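Long-range contacts in DUF4276 family protein (Pyrococcus horikoshii, PDB 2P62), which is of unknown function but belongs to a family in the Toprim-like clan, whose relatives include nucleic-acid-processing enzymes: residues A[1-6]-A[59-64]; A[27-32]-A[49-54]. All coordinates share one frame; numbering follows the deposited sequence.

Contact 1 of 2, residues A[1-6]-A[59-64]; sequences MRIKLI and ALVIIH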
loop_
_atom_site.group_PDB
_atom_site.type_symbol
_atom_site.label_atom_id
_atom_site.label_comp_id
_atom_site.label_asym_id
_atom_site.label_seq_id
_atom_site.Cartn_x
_atom_site.Cartn_y
_atom_site.Cartn_z
ATOM N N MET A 1 -0.319 24.176 22.495
ATOM C CA MET A 1 -1.301 23.256 21.867
ATOM C C MET A 1 -1.513 22.000 22.751
ATOM O O MET A 1 -0.582 21.536 23.419
ATOM C CB MET A 1 -0.764 22.869 20.482
ATOM C CG MET A 1 -1.795 22.660 19.388
ATOM S SD MET A 1 -2.552 24.127 18.662
ATOM C CE MET A 1 -3.549 23.268 17.502
ATOM N N ARG A 2 -2.739 21.476 22.793
ATOM C CA ARG A 2 -3.012 20.256 23.560
ATOM C C ARG A 2 -2.630 19.113 22.634
ATOM O O ARG A 2 -2.997 19.108 21.456
ATOM C CB ARG A 2 -4.493 20.122 23.903
ATOM C CG ARG A 2 -4.966 21.025 25.006
ATOM C CD ARG A 2 -6.178 21.817 24.572
ATOM N NE ARG A 2 -7.322 20.993 24.172
ATOM C CZ ARG A 2 -7.822 19.999 24.894
ATOM N NH1 ARG A 2 -7.270 19.682 26.050
ATOM N NH2 ARG A 2 -8.904 19.353 24.494
ATOM N N ILE A 3 -1.897 18.146 23.163
ATOM C CA ILE A 3 -1.460 17.022 22.357
ATOM C C ILE A 3 -2.030 15.709 22.848
ATOM O O ILE A 3 -1.986 15.415 24.041
ATOM C CB ILE A 3 0.069 16.870 22.367
ATOM C CG1 ILE A 3 0.751 18.173 21.966
ATOM C CG2 ILE A 3 0.475 15.784 21.387
ATOM C CD1 ILE A 3 2.236 18.100 22.126
ATOM N N LYS A 4 -2.555 14.925 21.911
ATOM C CA LYS A 4 -3.110 13.612 22.198
ATOM C C LYS A 4 -2.420 12.628 21.258
ATOM O O LYS A 4 -2.275 12.897 20.064
ATOM C CB LYS A 4 -4.615 13.596 21.942
ATOM C CG LYS A 4 -5.388 14.634 22.727
ATOM C CD LYS A 4 -6.872 14.382 22.624
ATOM C CE LYS A 4 -7.668 15.449 23.369
ATOM N NZ LYS A 4 -9.121 15.118 23.320
ATOM N N LEU A 5 -1.986 11.495 21.804
ATOM C CA LEU A 5 -1.305 10.470 21.026
ATOM C C LEU A 5 -2.236 9.300 20.690
ATOM O O LEU A 5 -2.901 8.740 21.567
ATOM C CB LEU A 5 -0.084 9.960 21.803
ATOM C CG LEU A 5 0.788 8.873 21.161
ATOM C CD1 LEU A 5 1.349 9.392 19.835
ATOM C CD2 LEU A 5 1.928 8.488 22.109
ATOM N N ILE A 6 -2.282 8.950 19.409
ATOM C CA ILE A 6 -3.098 7.842 18.932
ATOM C C ILE A 6 -2.184 6.778 18.326
ATOM O O ILE A 6 -1.476 7.028 17.349
ATOM C CB ILE A 6 -4.117 8.298 17.869
ATOM C CG1 ILE A 6 -4.981 9.435 18.433
ATOM C CG2 ILE A 6 -4.984 7.107 17.450
ATOM C CD1 ILE A 6 -6.128 9.885 17.529
ATOM N N ALA A 59 -4.025 18.910 19.019
ATOM C CA ALA A 59 -3.146 18.257 18.056
ATOM C C ALA A 59 -3.216 16.749 18.293
ATOM O O ALA A 59 -3.027 16.283 19.413
ATOM C CB ALA A 59 -1.710 18.742 18.230
ATOM N N LEU A 60 -3.515 15.992 17.242
ATOM C CA LEU A 60 -3.573 14.541 17.344
ATOM C C LEU A 60 -2.370 13.963 16.616
ATOM O O LEU A 60 -2.205 14.156 15.412
ATOM C CB LEU A 60 -4.855 14.000 16.714
ATOM C CG LEU A 60 -6.146 14.485 17.372
ATOM C CD1 LEU A 60 -7.329 14.045 16.543
ATOM C CD2 LEU A 60 -6.237 13.962 18.795
ATOM N N VAL A 61 -1.520 13.268 17.363
ATOM C CA VAL A 61 -0.337 12.645 16.802
ATOM C C VAL A 61 -0.648 11.163 16.656
ATOM O O VAL A 61 -0.806 10.456 17.645
ATOM C CB VAL A 61 0.877 12.840 17.732
ATOM C CG1 VAL A 61 2.108 12.176 17.128
ATOM C CG2 VAL A 61 1.134 14.338 17.938
ATOM N N ILE A 62 -0.749 10.703 15.416
ATOM C CA ILE A 62 -1.065 9.310 15.128
ATOM C C ILE A 62 0.169 8.564 14.634
ATOM O O ILE A 62 0.845 9.019 13.711
ATOM C CB ILE A 62 -2.147 9.223 14.037
ATOM C CG1 ILE A 62 -3.316 10.133 14.408
ATOM C CG2 ILE A 62 -2.611 7.785 13.851
ATOM C CD1 ILE A 62 -4.352 10.211 13.348
ATOM N N ILE A 63 0.458 7.419 15.248
ATOM C CA ILE A 63 1.602 6.606 14.844
ATOM C C ILE A 63 1.164 5.168 14.622
ATOM O O ILE A 63 0.217 4.701 15.254
ATOM C CB ILE A 63 2.727 6.589 15.918
ATOM C CG1 ILE A 63 2.200 6.004 17.225
ATOM C CG2 ILE A 63 3.242 7.985 16.164
ATOM C CD1 ILE A 63 3.252 5.905 18.307
ATOM N N HIS A 64 1.858 4.472 13.725
ATOM C CA HIS A 64 1.569 3.071 13.431
ATOM C C HIS A 64 2.867 2.337 13.103
ATOM O O HIS A 64 3.926 2.960 13.025
ATOM C CB HIS A 64 0.612 2.944 12.247
ATOM C CG HIS A 64 1.229 3.295 10.930
ATOM N ND1 HIS A 64 1.337 4.593 10.478
ATOM C CD2 HIS A 64 1.783 2.516 9.972
ATOM C CE1 HIS A 64 1.930 4.598 9.299
ATOM N NE2 HIS A 64 2.210 3.350 8.969
#
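The backbones of 2-6 and 59-63 run as a textbook parallel ladder, with strand axes 4.6 Å apart at closest approach and 22° between their directions. Five hydrogen bonds alternate across it, from Ala59 N to Arg2 O at 2.7 Å through to Ile63 N with Ile6 O at 2.9 Å; the register pairs Ile3 with Ala59 through Ile6 with Ile62, and each pair points to one face.

One face carries Ile3, Leu5, Ala59 and Val61. Ile3 CG2 meets Val61 CG2 at 3.8 Å. With Leu5 CG anti to the backbone N (chi1 -180°), beside the carbonyl carbon, CD1 reaches both Val61 O, at 3.3 Å, and Val61 CG1. On the other face Lys4 and Leu60 run side by side in the same direction, Leu60 CD2 resting against Lys4 CB at 3.6 Å. The extended lysine chain then carries NZ away, to a salt bridge with Glu91 and hydrogen bonds to the carbonyl oxygens of Met239 and Gly241. Ile6 CB packs on Ile62 CG1 at 4.0 Å.

The two strands are neighbours in the parallel centre of the mixed sheet, consistent with a Toprim-like fold; strands 89-97 and 51-55 flank them, and Leu21 of helix 11-23 packs on the Leu60/Ile62 face.

Contact 2 of 2, residues A[27-32]-A[49-54]; sequences FREAKK and HPLVLE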
loop_
_atom_site.group_PDB
_atom_site.type_symbol
_atom_site.label_atom_id
_atom_site.label_comp_id
_atom_site.label_asym_id
_atom_site.label_seq_id
_atom_site.Cartn_x
_atom_site.Cartn_y
_atom_site.Cartn_z
ATOM N N PHE A 27 -10.607 18.138 11.296
ATOM C CA PHE A 27 -9.186 18.187 11.580
ATOM C C PHE A 27 -8.381 18.301 10.284
ATOM O O PHE A 27 -8.770 17.756 9.250
ATOM C CB PHE A 27 -8.775 16.944 12.371
ATOM C CG PHE A 27 -8.848 17.128 13.857
ATOM C CD1 PHE A 27 -7.704 17.447 14.579
ATOM C CD2 PHE A 27 -10.055 17.014 14.532
ATOM C CE1 PHE A 27 -7.756 17.651 15.957
ATOM C CE2 PHE A 27 -10.120 17.218 15.913
ATOM C CZ PHE A 27 -8.967 17.537 16.626
ATOM N N ARG A 28 -7.265 19.025 10.342
ATOM C CA ARG A 28 -6.402 19.209 9.177
ATOM C C ARG A 28 -4.975 18.724 9.450
ATOM O O ARG A 28 -4.488 18.803 10.576
ATOM C CB ARG A 28 -6.379 20.686 8.776
ATOM C CG ARG A 28 -5.757 20.944 7.411
ATOM C CD ARG A 28 -6.434 20.098 6.324
ATOM N NE ARG A 28 -5.683 18.886 5.976
ATOM C CZ ARG A 28 -6.243 17.776 5.503
ATOM N NH1 ARG A 28 -7.560 17.716 5.331
ATOM N NH2 ARG A 28 -5.485 16.734 5.181
ATOM N N GLU A 29 -4.303 18.218 8.421
ATOM C CA GLU A 29 -2.934 17.734 8.587
ATOM C C GLU A 29 -1.941 18.881 8.782
ATOM O O GLU A 29 -2.011 19.894 8.089
ATOM C CB GLU A 29 -2.519 16.889 7.378
ATOM C CG GLU A 29 -1.117 16.295 7.487
ATOM C CD GLU A 29 -0.891 15.154 6.514
ATOM O OE1 GLU A 29 0.241 14.624 6.465
ATOM O OE2 GLU A 29 -1.853 14.781 5.804
ATOM N N ALA A 30 -1.021 18.713 9.730
ATOM C CA ALA A 30 -0.006 19.722 10.034
ATOM C C ALA A 30 0.635 20.287 8.774
ATOM O O ALA A 30 0.824 19.572 7.791
ATOM C CB ALA A 30 1.063 19.128 10.933
ATOM N N LYS A 31 0.978 21.571 8.818
ATOM C CA LYS A 31 1.590 22.261 7.683
ATOM C C LYS A 31 2.854 21.561 7.179
ATOM O O LYS A 31 3.203 20.468 7.638
ATOM C CB LYS A 31 1.944 23.701 8.073
ATOM C CG LYS A 31 0.788 24.527 8.622
ATOM C CD LYS A 31 1.270 25.908 9.046
ATOM C CE LYS A 31 0.147 26.748 9.634
ATOM N NZ LYS A 31 0.651 28.067 10.110
ATOM N N LYS A 32 3.531 22.200 6.224
ATOM C CA LYS A 32 4.776 21.672 5.674
ATOM C C LYS A 32 5.672 21.400 6.877
ATOM O O LYS A 32 6.541 20.525 6.848
ATOM C CB LYS A 32 5.452 22.709 4.765
ATOM C CG LYS A 32 4.714 23.016 3.467
ATOM C CD LYS A 32 4.804 21.854 2.488
ATOM C CE LYS A 32 4.113 22.175 1.170
ATOM N NZ LYS A 32 2.661 22.458 1.349
ATOM N N HIS A 49 7.907 9.335 10.659
ATOM C CA HIS A 49 7.177 10.582 10.462
ATOM C C HIS A 49 5.700 10.356 10.797
ATOM O O HIS A 49 4.905 9.944 9.947
ATOM C CB HIS A 49 7.339 11.072 9.016
ATOM C CG HIS A 49 8.740 11.473 8.668
ATOM N ND1 HIS A 49 9.817 10.626 8.814
ATOM C CD2 HIS A 49 9.241 12.636 8.183
ATOM C CE1 HIS A 49 10.920 11.247 8.433
ATOM N NE2 HIS A 49 10.598 12.468 8.046
ATOM N N PRO A 50 5.317 10.616 12.054
ATOM C CA PRO A 50 3.927 10.429 12.469
ATOM C C PRO A 50 2.969 11.414 11.818
ATOM O O PRO A 50 3.348 12.522 11.449
ATOM C CB PRO A 50 3.995 10.596 13.984
ATOM C CG PRO A 50 5.081 11.589 14.159
ATOM C CD PRO A 50 6.134 11.137 13.163
ATOM N N LEU A 51 1.722 10.994 11.667
ATOM C CA LEU A 51 0.714 11.854 11.082
ATOM C C LEU A 51 0.224 12.822 12.159
ATOM O O LEU A 51 -0.145 12.409 13.262
ATOM C CB LEU A 51 -0.435 11.002 10.557
ATOM C CG LEU A 51 -1.658 11.719 10.006
ATOM C CD1 LEU A 51 -1.312 12.521 8.753
ATOM C CD2 LEU A 51 -2.717 10.665 9.713
ATOM N N VAL A 52 0.245 14.112 11.838
ATOM C CA VAL A 52 -0.199 15.142 12.770
ATOM C C VAL A 52 -1.433 15.862 12.239
ATOM O O VAL A 52 -1.377 16.547 11.221
ATOM C CB VAL A 52 0.901 16.192 13.026
ATOM C CG1 VAL A 52 0.410 17.222 14.043
ATOM C CG2 VAL A 52 2.153 15.521 13.538
ATOM N N LEU A 53 -2.549 15.690 12.939
ATOM C CA LEU A 53 -3.800 16.321 12.559
ATOM C C LEU A 53 -4.102 17.390 13.600
ATOM O O LEU A 53 -3.945 17.153 14.800
ATOM C CB LEU A 53 -4.930 15.288 12.528
ATOM C CG LEU A 53 -4.729 14.051 11.651
ATOM C CD1 LEU A 53 -6.030 13.248 11.615
ATOM C CD2 LEU A 53 -4.321 14.463 10.231
ATOM N N GLU A 54 -4.533 18.565 13.145
ATOM C CA GLU A 54 -4.835 19.661 14.063
ATOM C C GLU A 54 -6.151 20.380 13.800
ATOM O O GLU A 54 -6.637 20.417 12.671
ATOM C CB GLU A 54 -3.702 20.688 14.035
ATOM C CG GLU A 54 -2.367 20.137 14.480
ATOM C CD GLU A 54 -1.257 21.167 14.411
ATOM O OE1 GLU A 54 -0.126 20.850 14.830
ATOM O OE2 GLU A 54 -1.518 22.291 13.939
#
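Phe27 lays the CD1 corner of its ring against the backbone between Leu53 and Glu54, with CD1 3.4 Å from Glu54 C. Leu53 C lies close to the plane of the ring, at its edge, and Leu53 CB also touches CD1, at 4.1 Å. Beyond this contact the ring reaches Leu60, Ile58 and Val240, which places it in the interior.

Next along the chain, Arg28 and Glu54 form an antiparallel hydrogen-bonded pair: Arg28 N donates to Glu54 O at 2.8 Å, and Glu54 N to Arg28 O. The guanidinium group makes a salt bridge with Glu22 of helix 11-23. Glu29 and Leu53 make the following non-hydrogen-bonded pair. Strand 28-29 is thus a short addition at one edge of the mixed sheet, the outermost strand on that side within this chain; an antiparallel edge strand of this kind illustrates how a sheet can be extended beyond its parallel centre.

Glu29 crosses Leu51 at about a right angle. Its CG is anti to the backbone N (chi1 -178°), and the extended chain runs out over Leu51 CD1, which lies 3.5 Å from Glu29 OE1. Ala30 N donates to Val52 O at 2.7 Å, and Ala30 CB sits 3.6 Å from Val52 CB; the Val52 side chain also meets Phe37.

The chain starts in strand 2-7, passes through helix 11-23 and enters the short strand 28-29. After 21 residues strand 51-55 returns antiparallel to it, and contact 2 closes that loop. A tight turn then leads into strand 58-63, whose pairing with the first strand is contact 1; it closes a larger loop, within which contact 2 is nested. The two contacts meet along the 51-55/58-63 hairpin, where Leu60 N approaches Leu53 O at 2.7 Å, a probable hydrogen bond. Together they join four successive strands in the order 28-29, 51-55, 58-63 and 2-7, tying the sheet's edge to its parallel centre.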